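Local coordinates for protein flavin-containing monooxygenase (Allium sativum, PDB 6WPU) that probably uses its bound FAD to oxygenate the sulfur of S-allyl-L-cysteine, as a flavin-dependent S-monooxygenase of garlic, at residues P318-A329 with L364-V374. Residues are numbered along the deposited sequence; the frame is centred on the assembly and turned at random.
Sequences PLYKHVFPPLLA and LPTKKEMMEDV. With SO4 (sulfate ion), chain F.
A Met-aromatic contact between Y320 and M370 helps join the first two turns of helix 367-383 to the loop that links strand 315-317 to strand 332-334, the latter an outermost strand of the five-stranded parallel sheet of this FAD-binding enzyme. Y320 CG is anti to the backbone N (chi1 174°), which lays the ring alongside M370. The two side chains cross at about a right angle, and M370 CG lies over one ring face, 3.8 Å from the centroid. M370 SD lies oblique to the ring, 3.6 Å from Y320 CD2. K321 CG covers the opposite face. P365 CG touches Y320 OH at 3.5 Å, and D373 OD2 meets the ring edge at CE1. A serine in place of Y320 would probably open a gap beside M370 and P365 and let the methionine chain turn. D373 OD2 also makes a salt bridge to K321 NZ at 3.4 Å, its hydrogen bond weak. At the other end, L364 CD1 sits over the centre of the F324 ring, and W353 of helix 343-358 meets that ring edge-to-face. T366 and E369 form a capping box at the helix start. The single backbone N-H of K367 is shared between O1 and O2 of a sulfate, probably from the crystallisation liquor. M371 bends at chi2 and chi3, bringing CE to 3.7 Å from P326 CB and 3.8 Å from P318 CG.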
ATOM      1  N   PRO A 318      17.272   7.927  -5.981  1.00 44.76           N
ATOM      2  CA  PRO A 318      17.704   6.946  -4.964  1.00 44.91           C
ATOM      3  C   PRO A 318      17.256   7.223  -3.514  1.00 44.00           C
ATOM      4  O   PRO A 318      17.204   8.386  -3.082  1.00 45.72           O
ATOM      5  CB  PRO A 318      19.235   6.992  -5.072  1.00 47.57           C
ATOM      6  CG  PRO A 318      19.545   8.308  -5.697  1.00 51.81           C
ATOM      7  CD  PRO A 318      18.419   8.551  -6.657  1.00 46.92           C
ATOM      8  N   LEU A 319      16.893   6.153  -2.798  1.00 42.53           N
ATOM      9  CA  LEU A 319      16.414   6.236  -1.420  1.00 40.34           C
ATOM     10  C   LEU A 319      17.226   5.284  -0.561  1.00 43.50           C
ATOM     11  O   LEU A 319      17.215   4.068  -0.790  1.00 36.91           O
ATOM     12  CB  LEU A 319      14.930   5.893  -1.301  1.00 39.30           C
ATOM     13  CG  LEU A 319      13.916   6.833  -1.952  1.00 39.82           C
ATOM     14  CD1 LEU A 319      12.505   6.369  -1.635  1.00 34.94           C
ATOM     15  CD2 LEU A 319      14.156   8.272  -1.504  1.00 35.32           C
ATOM     16  N   TYR A 320      17.918   5.837   0.427  1.00 35.13           N
ATOM     17  CA  TYR A 320      18.682   5.024   1.354  1.00 38.28           C
ATOM     18  C   TYR A 320      17.706   4.283   2.258  1.00 40.67           C
ATOM     19  O   TYR A 320      16.839   4.911   2.881  1.00 36.63           O
ATOM     20  CB  TYR A 320      19.634   5.915   2.155  1.00 40.90           C
ATOM     21  CG  TYR A 320      20.376   5.199   3.245  1.00 40.21           C
ATOM     22  CD1 TYR A 320      21.234   4.126   2.955  1.00 36.22           C
ATOM     23  CD2 TYR A 320      20.213   5.582   4.571  1.00 38.13           C
ATOM     24  CE1 TYR A 320      21.920   3.468   3.971  1.00 49.17           C
ATOM     25  CE2 TYR A 320      20.884   4.930   5.590  1.00 41.84           C
ATOM     26  CZ  TYR A 320      21.739   3.882   5.289  1.00 47.49           C
ATOM     27  OH  TYR A 320      22.400   3.255   6.319  1.00 51.73           O
ATOM     28  N   LYS A 321      17.813   2.947   2.284  1.00 39.49           N
ATOM     29  CA  LYS A 321      16.905   2.087   3.056  1.00 33.66           C
ATOM     30  C   LYS A 321      15.440   2.351   2.699  1.00 36.05           C
ATOM     31  O   LYS A 321      14.547   2.202   3.537  1.00 34.44           O
ATOM     32  CB  LYS A 321      17.134   2.257   4.563  1.00 36.69           C
ATOM     33  CG  LYS A 321      18.574   2.010   5.019  1.00 37.65           C
ATOM     34  CD  LYS A 321      19.061   0.641   4.539  1.00 47.48           C
ATOM     35  CE  LYS A 321      20.396   0.280   5.172  1.00 54.72           C
ATOM     36  NZ  LYS A 321      20.993  -0.922   4.550  1.00 56.39           N
ATOM     37  N   HIS A 322      15.186   2.758   1.448  1.00 31.73           N
ATOM     38  CA  HIS A 322      13.846   3.040   0.924  1.00 34.92           C
ATOM     39  C   HIS A 322      13.199   4.265   1.571  1.00 38.87           C
ATOM     40  O   HIS A 322      11.979   4.461   1.446  1.00 35.95           O
ATOM     41  CB  HIS A 322      12.888   1.836   1.065  1.00 39.05           C
ATOM     42  CG  HIS A 322      13.458   0.526   0.601  1.00 45.81           C
ATOM     43  ND1 HIS A 322      13.480   0.148  -0.727  1.00 45.58           N
ATOM     44  CD2 HIS A 322      13.988  -0.512   1.294  1.00 44.90           C
ATOM     45  CE1 HIS A 322      14.023  -1.053  -0.834  1.00 42.67           C
ATOM     46  NE2 HIS A 322      14.335  -1.478   0.376  1.00 45.78           N
ATOM     47  N   VAL A 323      13.987   5.115   2.239  1.00 36.06           N
ATOM     48  CA  VAL A 323      13.431   6.180   3.064  1.00 33.91           C
ATOM     49  C   VAL A 323      14.023   7.544   2.717  1.00 36.71           C
ATOM     50  O   VAL A 323      13.278   8.505   2.489  1.00 32.58           O
ATOM     51  CB  VAL A 323      13.633   5.856   4.561  1.00 37.29           C
ATOM     52  CG1 VAL A 323      13.368   7.092   5.439  1.00 28.89           C
ATOM     53  CG2 VAL A 323      12.709   4.727   4.977  1.00 36.01           C
ATOM     54  N   PHE A 324      15.359   7.644   2.699  1.00 38.10           N
ATOM     55  CA  PHE A 324      16.089   8.914   2.683  1.00 35.25           C
ATOM     56  C   PHE A 324      16.752   9.171   1.338  1.00 34.59           C
ATOM     57  O   PHE A 324      17.661   8.421   0.956  1.00 41.30           O
ATOM     58  CB  PHE A 324      17.169   8.921   3.771  1.00 35.76           C
ATOM     59  CG  PHE A 324      16.662   9.139   5.160  1.00 33.03           C
ATOM     60  CD1 PHE A 324      16.113  10.362   5.538  1.00 39.73           C
ATOM     61  CD2 PHE A 324      16.788   8.143   6.117  1.00 33.07           C
ATOM     62  CE1 PHE A 324      15.669  10.579   6.848  1.00 33.57           C
ATOM     63  CE2 PHE A 324      16.356   8.353   7.430  1.00 38.90           C
ATOM     64  CZ  PHE A 324      15.795   9.581   7.793  1.00 35.62           C
ATOM     65  N   PRO A 325      16.402  10.231   0.620  1.00 35.41           N
ATOM     66  CA  PRO A 325      17.232  10.665  -0.517  1.00 37.02           C
ATOM     67  C   PRO A 325      18.596  11.112  -0.027  1.00 41.65           C
ATOM     68  O   PRO A 325      18.687  12.060   0.769  1.00 42.04           O
ATOM     69  CB  PRO A 325      16.444  11.846  -1.112  1.00 40.25           C
ATOM     70  CG  PRO A 325      15.052  11.737  -0.533  1.00 36.05           C
ATOM     71  CD  PRO A 325      15.221  11.081   0.819  1.00 33.80           C
ATOM     72  N   PRO A 326      19.680  10.448  -0.461  1.00 42.43           N
ATOM     73  CA  PRO A 326      20.998  10.732   0.134  1.00 40.46           C
ATOM     74  C   PRO A 326      21.378  12.201   0.104  1.00 44.73           C
ATOM     75  O   PRO A 326      21.875  12.717   1.109  1.00 45.63           O
ATOM     76  CB  PRO A 326      21.951   9.878  -0.710  1.00 42.14           C
ATOM     77  CG  PRO A 326      21.093   8.721  -1.174  1.00 42.85           C
ATOM     78  CD  PRO A 326      19.740   9.339  -1.436  1.00 45.80           C
ATOM     79  N   LEU A 327      21.126  12.899  -1.006  1.00 44.27           N
ATOM     80  CA  LEU A 327      21.525  14.299  -1.098  1.00 46.99           C
ATOM     81  C   LEU A 327      20.658  15.222  -0.251  1.00 46.14           C
ATOM     82  O   LEU A 327      21.095  16.327   0.061  1.00 41.93           O
ATOM     83  CB  LEU A 327      21.497  14.760  -2.553  1.00 43.47           C
ATOM     84  CG  LEU A 327      22.622  14.158  -3.387  1.00 52.90           C
ATOM     85  CD1 LEU A 327      22.592  14.676  -4.818  1.00 52.50           C
ATOM     86  CD2 LEU A 327      23.959  14.442  -2.709  1.00 53.61           C
ATOM     87  N   LEU A 328      19.455  14.799   0.131  1.00 42.75           N
ATOM     88  CA  LEU A 328      18.517  15.649   0.851  1.00 43.31           C
ATOM     89  C   LEU A 328      18.210  15.128   2.250  1.00 43.37           C
ATOM     90  O   LEU A 328      17.272  15.615   2.885  1.00 45.72           O
ATOM     91  CB  LEU A 328      17.214  15.784   0.059  1.00 43.42           C
ATOM     92  CG  LEU A 328      17.308  16.361  -1.352  1.00 44.78           C
ATOM     93  CD1 LEU A 328      15.978  16.191  -2.076  1.00 48.08           C
ATOM     94  CD2 LEU A 328      17.698  17.821  -1.274  1.00 46.63           C
ATOM     95  N   ALA A 329      18.964  14.151   2.738  1.00 44.45           N
ATOM     96  CA  ALA A 329      18.693  13.537   4.031  1.00 43.37           C
ATOM     97  C   ALA A 329      19.340  14.355   5.140  1.00 43.72           C
ATOM     98  O   ALA A 329      20.450  14.862   4.959  1.00 46.51           O
ATOM     99  CB  ALA A 329      19.236  12.110   4.077  1.00 41.31           C
ATOM    100  N   LEU A 364      22.942   9.229  10.682  1.00 50.74           N
ATOM    101  CA  LEU A 364      22.970   8.640   9.349  1.00 45.27           C
ATOM    102  C   LEU A 364      24.412   8.553   8.861  1.00 47.93           C
ATOM    103  O   LEU A 364      25.287   9.245   9.381  1.00 49.66           O
ATOM    104  CB  LEU A 364      22.136   9.485   8.381  1.00 40.48           C
ATOM    105  CG  LEU A 364      20.614   9.408   8.513  1.00 45.00           C
ATOM    106  CD1 LEU A 364      19.912  10.423   7.599  1.00 40.85           C
ATOM    107  CD2 LEU A 364      20.136   7.979   8.202  1.00 46.96           C
ATOM    108  N   PRO A 365      24.713   7.703   7.868  1.00 49.19           N
ATOM    109  CA  PRO A 365      26.056   7.744   7.267  1.00 48.40           C
ATOM    110  C   PRO A 365      26.267   9.048   6.514  1.00 51.13           C
ATOM    111  O   PRO A 365      25.334   9.851   6.405  1.00 49.20           O
ATOM    112  CB  PRO A 365      26.057   6.542   6.303  1.00 49.67           C
ATOM    113  CG  PRO A 365      24.871   5.722   6.668  1.00 46.87           C
ATOM    114  CD  PRO A 365      23.861   6.686   7.228  1.00 47.40           C
ATOM    115  N   THR A 366      27.457   9.265   5.960  1.00 51.53           N
ATOM    116  CA  THR A 366      27.641  10.415   5.086  1.00 50.02           C
ATOM    117  C   THR A 366      26.803  10.260   3.816  1.00 52.38           C
ATOM    118  O   THR A 366      26.368   9.165   3.450  1.00 58.26           O
ATOM    119  CB  THR A 366      29.112  10.588   4.703  1.00 55.42           C
ATOM    120  OG1 THR A 366      29.493   9.556   3.788  1.00 57.30           O
ATOM    121  CG2 THR A 366      30.017  10.530   5.930  1.00 53.81           C
ATOM    122  N   LYS A 367      26.579  11.388   3.137  1.00 54.13           N
ATOM    123  CA  LYS A 367      25.842  11.361   1.878  1.00 49.76           C
ATOM    124  C   LYS A 367      26.476  10.395   0.890  1.00 51.14           C
ATOM    125  O   LYS A 367      25.772   9.650   0.195  1.00 46.84           O
ATOM    126  CB  LYS A 367      25.778  12.760   1.271  1.00 48.45           C
ATOM    127  CG  LYS A 367      24.912  13.737   2.038  1.00 51.72           C
ATOM    128  CD  LYS A 367      24.870  15.085   1.343  1.00 57.76           C
ATOM    129  CE  LYS A 367      24.033  16.093   2.130  1.00 63.64           C
ATOM    130  NZ  LYS A 367      24.776  16.611   3.317  1.00 66.14           N
ATOM    131  N   LYS A 368      27.808  10.404   0.807  1.00 52.96           N
ATOM    132  CA  LYS A 368      28.503   9.498  -0.100  1.00 54.00           C
ATOM    133  C   LYS A 368      28.274   8.046   0.297  1.00 53.23           C
ATOM    134  O   LYS A 368      28.047   7.189  -0.564  1.00 61.05           O
ATOM    135  CB  LYS A 368      29.998   9.826  -0.118  1.00 61.43           C
ATOM    136  CG  LYS A 368      30.785   9.133  -1.225  1.00 67.67           C
ATOM    137  CD  LYS A 368      32.293   9.252  -0.990  1.00 74.49           C
ATOM    138  CE  LYS A 368      33.074   8.569  -2.104  1.00 81.32           C
ATOM    139  NZ  LYS A 368      32.153   7.795  -2.989  1.00 85.14           N
ATOM    140  N   GLU A 369      28.323   7.749   1.598  1.00 52.37           N
ATOM    141  CA  GLU A 369      28.095   6.379   2.043  1.00 49.36           C
ATOM    142  C   GLU A 369      26.662   5.944   1.777  1.00 54.51           C
ATOM    143  O   GLU A 369      26.423   4.811   1.340  1.00 54.06           O
ATOM    144  CB  GLU A 369      28.428   6.245   3.523  1.00 50.08           C
ATOM    145  CG  GLU A 369      29.914   6.023   3.786  1.00 55.57           C
ATOM    146  CD  GLU A 369      30.355   6.584   5.126  1.00 61.76           C
ATOM    147  OE1 GLU A 369      29.538   7.246   5.813  1.00 61.85           O
ATOM    148  OE2 GLU A 369      31.529   6.371   5.489  1.00 70.44           O
ATOM    149  N   MET A 370      25.695   6.827   2.035  1.00 51.44           N
ATOM    150  CA  MET A 370      24.317   6.489   1.699  1.00 51.81           C
ATOM    151  C   MET A 370      24.169   6.239   0.207  1.00 51.23           C
ATOM    152  O   MET A 370      23.510   5.278  -0.209  1.00 48.63           O
ATOM    153  CB  MET A 370      23.368   7.595   2.155  1.00 45.17           C
ATOM    154  CG  MET A 370      23.163   7.626   3.661  1.00 43.75           C
ATOM    155  SD  MET A 370      21.847   8.767   4.124  1.00 45.36           S
ATOM    156  CE  MET A 370      22.740  10.337   4.102  1.00 40.78           C
ATOM    157  N   MET A 371      24.788   7.087  -0.617  1.00 45.14           N
ATOM    158  CA  MET A 371      24.665   6.923  -2.056  1.00 53.26           C
ATOM    159  C   MET A 371      25.350   5.640  -2.525  1.00 55.62           C
ATOM    160  O   MET A 371      24.839   4.952  -3.416  1.00 59.70           O
ATOM    161  CB  MET A 371      25.225   8.150  -2.772  1.00 60.23           C
ATOM    162  CG  MET A 371      24.976   8.130  -4.268  1.00 73.02           C
ATOM    163  SD  MET A 371      23.215   8.080  -4.703  1.00 74.81           S
ATOM    164  CE  MET A 371      22.753   9.777  -4.333  1.00 66.41           C
ATOM    165  N   GLU A 372      26.489   5.287  -1.920  1.00 50.60           N
ATOM    166  CA  GLU A 372      27.147   4.023  -2.242  1.00 50.01           C
ATOM    167  C   GLU A 372      26.284   2.834  -1.843  1.00 53.65           C
ATOM    168  O   GLU A 372      26.266   1.811  -2.542  1.00 52.99           O
ATOM    169  CB  GLU A 372      28.507   3.941  -1.550  1.00 53.48           C
ATOM    170  CG  GLU A 372      29.526   4.894  -2.119  1.00 63.69           C
ATOM    171  CD  GLU A 372      30.822   4.935  -1.322  1.00 76.83           C
ATOM    172  OE1 GLU A 372      30.852   4.448  -0.166  1.00 80.85           O
ATOM    173  OE2 GLU A 372      31.820   5.461  -1.863  1.00 81.99           O
ATOM    174  N   ASP A 373      25.557   2.950  -0.730  1.00 48.85           N
ATOM    175  CA  ASP A 373      24.701   1.849  -0.303  1.00 50.26           C
ATOM    176  C   ASP A 373      23.578   1.601  -1.309  1.00 51.74           C
ATOM    177  O   ASP A 373      23.282   0.450  -1.653  1.00 48.89           O
ATOM    178  CB  ASP A 373      24.140   2.140   1.084  1.00 46.37           C
ATOM    179  CG  ASP A 373      23.517   0.922   1.724  1.00 52.07           C
ATOM    180  OD1 ASP A 373      24.244  -0.053   1.989  1.00 55.02           O
ATOM    181  OD2 ASP A 373      22.295   0.932   1.961  1.00 51.50           O
ATOM    182  N   VAL A 374      22.944   2.669  -1.798  1.00 47.42           N
ATOM    183  CA  VAL A 374      21.898   2.503  -2.799  1.00 44.78           C
ATOM    184  C   VAL A 374      22.467   1.882  -4.064  1.00 53.41           C
ATOM    185  O   VAL A 374      21.852   0.992  -4.665  1.00 53.01           O
ATOM    186  CB  VAL A 374      21.222   3.849  -3.099  1.00 43.02           C
ATOM    187  CG1 VAL A 374      20.163   3.661  -4.169  1.00 42.42           C
ATOM    188  CG2 VAL A 374      20.611   4.427  -1.832  1.00 41.81           C
TER
HETATM  189  S   SO4 F 505      28.303  14.546   4.453  0.84 70.96           S
HETATM  190  O1  SO4 F 505      28.376  14.058   3.080  0.84 68.93           O
HETATM  191  O2  SO4 F 505      27.474  13.661   5.263  0.84 66.47           O
HETATM  192  O3  SO4 F 505      29.648  14.561   5.022  0.84 74.41           O
HETATM  193  O4  SO4 F 505      27.726  15.896   4.442  0.84 68.54           O